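Local coordinates for putative sensory box/GGDEF family protein (Vibrio parahaemolyticus, PDB 3LID) that probably senses signals outside the cell through this extracellular PDC-fold domain and, in the whole protein, probably makes cyclic di-GMP from two GTP, at residues A24-E29 / L261-D266; H190-K195 / A202-S207. All blocks are in the same frame, centred on the assembly; numbering follows the deposited sequence.

Contact 1 (A24-E29 / L261-D266); sequences AYTGRE and LHLIID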
loop_
_atom_site.group_PDB
_atom_site.type_symbol
_atom_site.label_atom_id
_atom_site.label_comp_id
_atom_site.label_asym_id
_atom_site.label_seq_id
_atom_site.Cartn_x
_atom_site.Cartn_y
_atom_site.Cartn_z
ATOM N N ALA A 24 -12.245 -10.687 -7.101
ATOM C CA ALA A 24 -11.347 -11.803 -7.081
ATOM C C ALA A 24 -10.091 -11.539 -7.921
ATOM O O ALA A 24 -8.993 -11.955 -7.507
ATOM C CB ALA A 24 -12.118 -13.119 -7.598
ATOM N N TYR A 25 -10.274 -10.946 -9.102
ATOM C CA TYR A 25 -9.175 -10.587 -9.985
ATOM C C TYR A 25 -8.150 -9.662 -9.243
ATOM O O TYR A 25 -6.914 -9.911 -9.260
ATOM C CB TYR A 25 -9.744 -9.837 -11.143
ATOM C CG TYR A 25 -8.753 -9.444 -12.209
ATOM C CD1 TYR A 25 -8.674 -10.180 -13.395
ATOM C CD2 TYR A 25 -7.955 -8.317 -12.088
ATOM C CE1 TYR A 25 -7.772 -9.795 -14.421
ATOM C CE2 TYR A 25 -7.086 -7.936 -13.083
ATOM C CZ TYR A 25 -6.993 -8.677 -14.234
ATOM O OH TYR A 25 -6.119 -8.270 -15.230
ATOM N N THR A 26 -8.710 -8.624 -8.668
ATOM C CA THR A 26 -7.832 -7.609 -8.130
ATOM C C THR A 26 -7.213 -8.183 -6.871
ATOM O O THR A 26 -6.042 -7.879 -6.544
ATOM C CB THR A 26 -8.658 -6.355 -7.829
ATOM O OG1 THR A 26 -9.092 -5.827 -9.077
ATOM C CG2 THR A 26 -7.768 -5.292 -7.102
ATOM N N GLY A 27 -7.928 -9.033 -6.136
ATOM C CA GLY A 27 -7.286 -9.628 -4.940
ATOM C C GLY A 27 -6.096 -10.460 -5.331
ATOM O O GLY A 27 -5.064 -10.453 -4.631
ATOM N N ARG A 28 -6.218 -11.215 -6.439
ATOM C CA ARG A 28 -5.078 -11.996 -6.911
ATOM C C ARG A 28 -3.887 -11.093 -7.307
ATOM O O ARG A 28 -2.722 -11.456 -7.092
ATOM C CB ARG A 28 -5.516 -12.838 -8.139
ATOM C CG ARG A 28 -6.376 -14.064 -7.634
ATOM C CD ARG A 28 -6.662 -15.046 -8.803
ATOM N NE ARG A 28 -7.443 -14.459 -9.860
ATOM C CZ ARG A 28 -8.742 -14.645 -10.027
ATOM N NH1 ARG A 28 -9.467 -15.358 -9.176
ATOM N NH2 ARG A 28 -9.296 -14.090 -11.076
ATOM N N GLU A 29 -4.186 -9.941 -7.877
ATOM C CA GLU A 29 -3.098 -8.993 -8.230
ATOM C C GLU A 29 -2.368 -8.481 -6.956
ATOM O O GLU A 29 -1.107 -8.471 -6.923
ATOM C CB GLU A 29 -3.583 -7.802 -9.022
ATOM C CG GLU A 29 -4.152 -8.269 -10.415
ATOM C CD GLU A 29 -4.081 -7.185 -11.451
ATOM O OE1 GLU A 29 -4.686 -6.135 -11.242
ATOM O OE2 GLU A 29 -3.449 -7.440 -12.491
ATOM N N LEU A 261 -7.649 -6.227 4.764
ATOM C CA LEU A 261 -7.841 -5.033 3.955
ATOM C C LEU A 261 -9.080 -5.332 3.132
ATOM O O LEU A 261 -9.178 -6.395 2.531
ATOM C CB LEU A 261 -6.658 -4.816 2.980
ATOM C CG LEU A 261 -6.814 -3.530 2.151
ATOM C CD1 LEU A 261 -6.838 -2.248 2.986
ATOM C CD2 LEU A 261 -5.524 -3.512 1.250
ATOM N N HIS A 262 -10.041 -4.426 3.139
ATOM C CA HIS A 262 -11.337 -4.762 2.436
ATOM C C HIS A 262 -11.390 -4.062 1.127
ATOM O O HIS A 262 -11.096 -2.874 1.018
ATOM C CB HIS A 262 -12.508 -4.291 3.324
ATOM C CG HIS A 262 -12.446 -4.853 4.706
ATOM N ND1 HIS A 262 -12.573 -6.211 4.963
ATOM C CD2 HIS A 262 -12.312 -4.251 5.926
ATOM C CE1 HIS A 262 -12.511 -6.424 6.268
ATOM N NE2 HIS A 262 -12.368 -5.259 6.882
ATOM N N LEU A 263 -11.725 -4.802 0.070
ATOM C CA LEU A 263 -11.771 -4.213 -1.244
ATOM C C LEU A 263 -13.289 -4.040 -1.517
ATOM O O LEU A 263 -14.059 -4.978 -1.339
ATOM C CB LEU A 263 -11.216 -5.176 -2.309
ATOM C CG LEU A 263 -9.665 -5.250 -2.411
ATOM C CD1 LEU A 263 -8.989 -5.447 -1.058
ATOM C CD2 LEU A 263 -9.361 -6.468 -3.346
ATOM N N ILE A 264 -13.646 -2.860 -1.967
ATOM C CA ILE A 264 -15.092 -2.477 -2.118
ATOM C C ILE A 264 -15.357 -1.956 -3.468
ATOM O O ILE A 264 -14.620 -1.119 -3.994
ATOM C CB ILE A 264 -15.397 -1.388 -1.116
ATOM C CG1 ILE A 264 -15.095 -1.844 0.334
ATOM C CG2 ILE A 264 -16.857 -0.806 -1.266
ATOM C CD1 ILE A 264 -15.901 -2.963 0.843
ATOM N N ILE A 265 -16.503 -2.385 -4.063
ATOM C CA ILE A 265 -17.013 -1.755 -5.236
ATOM C C ILE A 265 -18.390 -1.249 -4.787
ATOM O O ILE A 265 -19.216 -2.048 -4.391
ATOM C CB ILE A 265 -17.133 -2.722 -6.432
ATOM C CG1 ILE A 265 -15.722 -3.088 -6.870
ATOM C CG2 ILE A 265 -17.860 -2.047 -7.646
ATOM C CD1 ILE A 265 -15.630 -4.134 -7.923
ATOM N N ASP A 266 -18.556 0.063 -4.800
ATOM C CA ASP A 266 -19.757 0.746 -4.274
ATOM C C ASP A 266 -20.338 1.525 -5.447
ATOM O O ASP A 266 -19.723 2.438 -5.962
ATOM C CB ASP A 266 -19.360 1.625 -3.053
ATOM C CG ASP A 266 -20.442 2.589 -2.611
ATOM O OD1 ASP A 266 -21.525 2.648 -3.257
ATOM O OD2 ASP A 266 -20.175 3.331 -1.630
#

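Contact 2 (H190-K195 / A202-S207); sequences HIELVK and ASPDES. With EDO (1,2-ethanediol), chain H.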
loop_
_atom_site.group_PDB
_atom_site.type_symbol
_atom_site.label_atom_id
_atom_site.label_comp_id
_atom_site.label_asym_id
_atom_site.label_seq_id
_atom_site.Cartn_x
_atom_site.Cartn_y
_atom_site.Cartn_z
ATOM N N HIS A 190 -14.304 0.812 -10.166
ATOM C CA HIS A 190 -13.296 1.376 -9.222
ATOM C C HIS A 190 -13.289 0.604 -7.927
ATOM O O HIS A 190 -14.316 0.468 -7.284
ATOM C CB HIS A 190 -13.582 2.815 -8.956
ATOM C CG HIS A 190 -13.378 3.705 -10.156
ATOM N ND1 HIS A 190 -12.159 4.294 -10.451
ATOM C CD2 HIS A 190 -14.237 4.104 -11.136
ATOM C CE1 HIS A 190 -12.282 5.038 -11.549
ATOM N NE2 HIS A 190 -13.528 4.924 -11.991
ATOM N N ILE A 191 -12.119 0.105 -7.510
ATOM C CA ILE A 191 -12.127 -0.605 -6.250
ATOM C C ILE A 191 -11.630 0.360 -5.196
ATOM O O ILE A 191 -10.621 1.023 -5.424
ATOM C CB ILE A 191 -11.267 -1.873 -6.332
ATOM C CG1 ILE A 191 -11.887 -2.840 -7.333
ATOM C CG2 ILE A 191 -10.965 -2.484 -4.867
ATOM C CD1 ILE A 191 -11.188 -4.104 -7.460
ATOM N N GLU A 192 -12.321 0.473 -4.095
ATOM C CA GLU A 192 -11.880 1.309 -2.985
ATOM C C GLU A 192 -11.216 0.374 -1.983
ATOM O O GLU A 192 -11.574 -0.822 -1.888
ATOM C CB GLU A 192 -13.090 2.022 -2.314
ATOM C CG GLU A 192 -13.617 3.126 -3.222
ATOM C CD GLU A 192 -14.919 3.735 -2.717
ATOM O OE1 GLU A 192 -15.907 2.989 -2.642
ATOM O OE2 GLU A 192 -14.947 4.936 -2.397
ATOM N N LEU A 193 -10.263 0.899 -1.196
ATOM C CA LEU A 193 -9.706 0.086 -0.135
ATOM C C LEU A 193 -10.112 0.686 1.188
ATOM O O LEU A 193 -9.889 1.880 1.444
ATOM C CB LEU A 193 -8.119 0.152 -0.156
ATOM C CG LEU A 193 -7.536 -0.336 -1.493
ATOM C CD1 LEU A 193 -5.941 -0.136 -1.427
ATOM C CD2 LEU A 193 -7.860 -1.816 -1.650
ATOM N N VAL A 194 -10.668 -0.141 2.032
ATOM C CA VAL A 194 -11.149 0.196 3.366
ATOM C C VAL A 194 -10.436 -0.600 4.345
ATOM O O VAL A 194 -10.404 -1.847 4.293
ATOM C CB VAL A 194 -12.721 -0.072 3.451
ATOM C CG1 VAL A 194 -13.194 0.238 4.859
ATOM C CG2 VAL A 194 -13.398 0.864 2.472
ATOM N N LYS A 195 -9.851 0.064 5.366
ATOM C CA LYS A 195 -9.092 -0.668 6.342
ATOM C C LYS A 195 -9.949 -1.383 7.362
ATOM O O LYS A 195 -11.167 -1.171 7.434
ATOM C CB LYS A 195 -8.234 0.340 7.162
ATOM C CG LYS A 195 -7.163 0.931 6.187
ATOM C CD LYS A 195 -6.112 1.664 7.113
ATOM C CE LYS A 195 -6.800 2.928 7.686
ATOM N NZ LYS A 195 -5.721 3.708 8.595
ATOM N N ALA A 202 -8.054 4.265 -0.186
ATOM C CA ALA A 202 -8.017 4.519 -1.598
ATOM C C ALA A 202 -9.426 4.617 -2.117
ATOM O O ALA A 202 -10.293 3.820 -1.725
ATOM C CB ALA A 202 -7.261 3.358 -2.339
ATOM N N SER A 203 -9.633 5.556 -3.046
ATOM C CA SER A 203 -10.957 5.791 -3.593
ATOM C C SER A 203 -10.857 6.700 -4.821
ATOM O O SER A 203 -9.966 7.565 -4.855
ATOM C CB SER A 203 -11.854 6.412 -2.508
ATOM O OG SER A 203 -13.130 6.697 -3.035
ATOM N N PRO A 204 -11.783 6.559 -5.806
ATOM C CA PRO A 204 -11.787 7.568 -6.883
ATOM C C PRO A 204 -12.193 8.892 -6.267
ATOM O O PRO A 204 -11.869 9.958 -6.807
ATOM C CB PRO A 204 -12.802 7.006 -7.929
ATOM C CG PRO A 204 -13.643 6.050 -7.146
ATOM C CD PRO A 204 -12.727 5.464 -6.064
ATOM N N ASP A 205 -12.794 8.838 -5.091
ATOM C CA ASP A 205 -13.124 10.061 -4.359
ATOM C C ASP A 205 -12.109 10.459 -3.259
ATOM O O ASP A 205 -12.208 10.024 -2.106
ATOM C CB ASP A 205 -14.553 9.978 -3.776
ATOM C CG ASP A 205 -14.922 11.201 -2.947
ATOM O OD1 ASP A 205 -14.286 12.273 -3.128
ATOM O OD2 ASP A 205 -15.829 11.084 -2.080
ATOM N N GLU A 206 -11.151 11.329 -3.623
ATOM C CA GLU A 206 -10.039 11.730 -2.739
ATOM C C GLU A 206 -10.542 12.280 -1.459
ATOM O O GLU A 206 -9.868 12.236 -0.428
ATOM C CB GLU A 206 -9.178 12.825 -3.421
ATOM C CG GLU A 206 -8.303 13.683 -2.473
ATOM C CD GLU A 206 -6.843 13.183 -2.477
ATOM O OE1 GLU A 206 -6.571 12.175 -1.789
ATOM O OE2 GLU A 206 -5.970 13.778 -3.179
ATOM N N SER A 207 -11.741 12.851 -1.497
ATOM C CA SER A 207 -12.177 13.573 -0.338
ATOM C C SER A 207 -12.616 12.670 0.780
ATOM O O SER A 207 -12.818 13.137 1.883
ATOM C CB SER A 207 -13.288 14.577 -0.695
ATOM O OG SER A 207 -14.497 13.875 -0.792
HETATM C C1 EDO H . -4.313 6.726 7.244
HETATM O O1 EDO H . -5.710 6.275 7.037
HETATM C C2 EDO H . -3.400 5.774 6.496
HETATM O O2 EDO H . -3.408 4.503 7.163
#

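Contact 1 (A24-E29 / L261-D266)
L263 turns its CG anti to the carbonyl carbon (chi1 -80°), and a chi2 of 49° then carries the CD2 branch onto the helix at T26 and G27. L263 CD2 lies 4.1 Å from G27 N, and G27 CA is just as near, so the leucine end rests on bare helix backbone where the glycine has no side chain to intervene. The methyl of T26 meets the same branch, T26 CG2 to L263 CD2 being 4.2 Å. The threonine's chi1 of -67° goes with a hydroxyl that hydrogen-bonds one helical turn back, OG1 to Q22 NE2, while CG2 is left to the leucine. All three residues are buried and the contact is light van der Waals packing, burying 77 Å²; the nearest CA atoms, those of G27 and L263, stay 7.9 Å apart. Here the long helix 9-45 lies against one face of the second, C-terminal antiparallel sheet of the PDC-fold sensor domain. I191 of strand 189-195 also touches both T26 and L263, and L23 and A19 of helix 9-45 extend the packing toward I265. Strand 260-268 itself runs between strands 189-195 and 246-254, bonded to both.

Contact 2 (H190-K195 / A202-S207)
The imidazole of H190 carries P204 on one face: the proline CB stands 4.1 Å from the ring centroid and 25° off the normal, a CH-pi contact displaced toward the ND1 side. The ring of Y183 also meets this histidine, the two planes inclined at about 35°. P204 reaches further along the strand, its CG 3.7 Å from H190 CB and its CD against the CG of E192. The carboxylate of E192 takes the S203 hydroxyl on the anti lone pair of OE2, S203 OG to E192 OE2 being short at 2.6 Å. With chi1 at 178°, the serine OG is swung anti to its own backbone N and reaches that oxygen. R208 makes a salt bridge to the same OE2, which would favour the charged carboxylate. Farther on, D205 OD1 accepts both S207 N, in an Asx turn, and S207 OG, from the same face of the carboxylate plane. The antiparallel hydrogen-bonded pair L193-A202 joins the two arms of a short beta hairpin in the second sheet of the sensor domain: L193 N to A202 O is 3.0 Å, and the return bond from A202 N to L193 O is weak. Both side chains of the pair lie on the same face of the sheet, where L193 CG packs 3.8 Å from A202 CB. K195 NZ hydrogen-bonds both oxygens of a 1,2-ethanediol, probably from the crystallisation liquor, and forms a salt bridge to D212. Strand 189-195 pairs with the short strands 200-202 and 183-184 and with strand 260-268, and helix 9-45 touches I191 and L193.

From the N terminus, the chain first runs through helix 9-45, whose residues 24-29 wait for a partner more than 230 residues later. The chain builds the seven-stranded sheet and then, after helix 174-181, the second sheet, in which strand 189-195 follows the short strand 183-184. There contact 2 closes a short hairpin, with only six residues between its segments. Strand 260-268 then closes contact 1, so the small loop of contact 2 lies within the large one. The two meet directly: E192 N to I264 O and V194 O to H262 N are probable hydrogen bonds, both 2.8 Å. Together they tie hairpin 189-202, strand 260-268 and helix 9-45 to one another.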